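Local structure of heparin binding protein (1A7S) at residues D211-D214 / G215-N219. The protein binds heparin, kills many Gram-negative bacteria and attracts monocytes and fibroblasts, as a serine protease homolog released from neutrophil granules. Residues are numbered along the deposited sequence; the frame is centred on the assembly and turned at random.
Sequences DWID and GVLNN
Residues 211-214 hand their carbonyl oxygens to the amides of Gly-215, Val-216, Leu-217 and Asn-218 in four consecutive alpha-helical i to i+4 hydrogen bonds. The straightest joins Leu-217 N to Ile-213 O (2.9 Å, 166° at the hydrogen). Next along the chain, Asn-219 N hydrogen-bonds to Val-216 O, and Asn-219 ND2 donates to Gly-215 O at 2.8 Å, within its own amide plane and on a lone pair of that oxygen. One turn apart, Val-216 CG2 sits over a face of the Trp-212 indole in a CH-pi contact, 4.0 Å from the centroid of the six-membered ring, offset toward the rim and closest to CZ2 (3.8 Å). With CG anti to the backbone N (chi1 175°), the indole swings toward the carbonyl end of its residue and under that methyl. Alongside, Ile-213 CG2 packs on Leu-217 CD1 at 3.9 Å, the two side chains pointing the same way. Asp-214 instead turns OD1 back to a salt bridge with Arg-210. This is the C-terminal helix of the chymotrypsin fold, 210-218, laid across the six-stranded N-terminal barrel (strands 15-20 to 91-95): Trp-212, Ile-213 and Val-216 rest on Leu-92, while Val-216 and Leu-217 reach Phe-35 of strand 35-38.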
loop_
_atom_site.group_PDB
_atom_site.type_symbol
_atom_site.label_atom_id
_atom_site.label_comp_id
_atom_site.label_asym_id
_atom_site.label_seq_id
_atom_site.Cartn_x
_atom_site.Cartn_y
_atom_site.Cartn_z
ATOM N N ASP A 211 -16.582 2.194 -5.338
ATOM C CA ASP A 211 -17.282 2.813 -6.461
ATOM C C ASP A 211 -16.450 3.981 -7.007
ATOM O O ASP A 211 -16.379 4.186 -8.238
ATOM C CB ASP A 211 -18.667 3.323 -6.035
ATOM C CG ASP A 211 -19.660 2.229 -5.697
ATOM O OD1 ASP A 211 -19.405 1.049 -5.921
ATOM O OD2 ASP A 211 -20.767 2.642 -5.239
ATOM N N TRP A 212 -15.849 4.773 -6.115
ATOM C CA TRP A 212 -15.005 5.887 -6.614
ATOM C C TRP A 212 -13.802 5.391 -7.369
ATOM O O TRP A 212 -13.482 5.873 -8.457
ATOM C CB TRP A 212 -14.619 6.788 -5.419
ATOM C CG TRP A 212 -13.646 7.866 -5.883
ATOM C CD1 TRP A 212 -13.916 9.049 -6.413
ATOM C CD2 TRP A 212 -12.218 7.753 -5.828
ATOM N NE1 TRP A 212 -12.812 9.732 -6.757
ATOM C CE2 TRP A 212 -11.721 8.953 -6.383
ATOM C CE3 TRP A 212 -11.334 6.795 -5.364
ATOM C CZ2 TRP A 212 -10.364 9.230 -6.495
ATOM C CZ3 TRP A 212 -9.958 7.065 -5.494
ATOM C CH2 TRP A 212 -9.523 8.260 -6.086
ATOM N N ILE A 213 -13.145 4.347 -6.859
ATOM C CA ILE A 213 -12.019 3.711 -7.545
ATOM C C ILE A 213 -12.431 3.254 -8.940
ATOM O O ILE A 213 -11.759 3.488 -9.937
ATOM C CB ILE A 213 -11.489 2.534 -6.690
ATOM C CG1 ILE A 213 -10.746 2.995 -5.441
ATOM C CG2 ILE A 213 -10.558 1.646 -7.547
ATOM C CD1 ILE A 213 -10.410 1.961 -4.427
ATOM N N ASP A 214 -13.605 2.577 -9.010
ATOM C CA ASP A 214 -14.071 2.088 -10.319
ATOM C C ASP A 214 -14.267 3.244 -11.285
ATOM O O ASP A 214 -14.012 3.102 -12.502
ATOM C CB ASP A 214 -15.372 1.334 -10.156
ATOM C CG ASP A 214 -15.232 -0.030 -9.555
ATOM O OD1 ASP A 214 -14.104 -0.497 -9.312
ATOM O OD2 ASP A 214 -16.311 -0.622 -9.305
ATOM N N GLY A 215 -14.723 4.384 -10.807
ATOM C CA GLY A 215 -14.884 5.539 -11.697
ATOM C C GLY A 215 -13.527 5.935 -12.315
ATOM O O GLY A 215 -13.423 6.179 -13.500
ATOM N N VAL A 216 -12.510 5.983 -11.436
ATOM C CA VAL A 216 -11.177 6.314 -11.969
ATOM C C VAL A 216 -10.686 5.320 -12.964
ATOM O O VAL A 216 -10.195 5.653 -14.053
ATOM C CB VAL A 216 -10.171 6.525 -10.831
ATOM C CG1 VAL A 216 -8.766 6.721 -11.357
ATOM C CG2 VAL A 216 -10.592 7.678 -9.931
ATOM N N LEU A 217 -10.801 4.037 -12.648
ATOM C CA LEU A 217 -10.297 2.947 -13.458
ATOM C C LEU A 217 -10.930 2.884 -14.855
ATOM O O LEU A 217 -10.297 2.518 -15.811
ATOM C CB LEU A 217 -10.465 1.572 -12.826
ATOM C CG LEU A 217 -9.817 1.274 -11.512
ATOM C CD1 LEU A 217 -9.977 -0.074 -10.979
ATOM C CD2 LEU A 217 -8.430 1.777 -11.447
ATOM N N ASN A 218 -12.222 3.229 -14.876
ATOM C CA ASN A 218 -13.013 3.143 -16.110
ATOM C C ASN A 218 -12.945 4.456 -16.892
ATOM O O ASN A 218 -13.540 4.511 -18.003
ATOM C CB ASN A 218 -14.454 2.831 -15.783
ATOM C CG ASN A 218 -14.654 1.362 -15.432
ATOM O OD1 ASN A 218 -14.964 0.950 -14.282
ATOM N ND2 ASN A 218 -14.542 0.572 -16.514
ATOM N N ASN A 219 -12.331 5.470 -16.366
ATOM C CA ASN A 219 -12.190 6.798 -17.047
ATOM C C ASN A 219 -10.771 7.265 -17.035
ATOM O O ASN A 219 -10.465 8.346 -16.483
ATOM C CB ASN A 219 -13.148 7.800 -16.410
ATOM C CG ASN A 219 -14.575 7.383 -16.621
ATOM O OD1 ASN A 219 -15.149 7.685 -17.711
ATOM N ND2 ASN A 219 -15.177 6.697 -15.667
#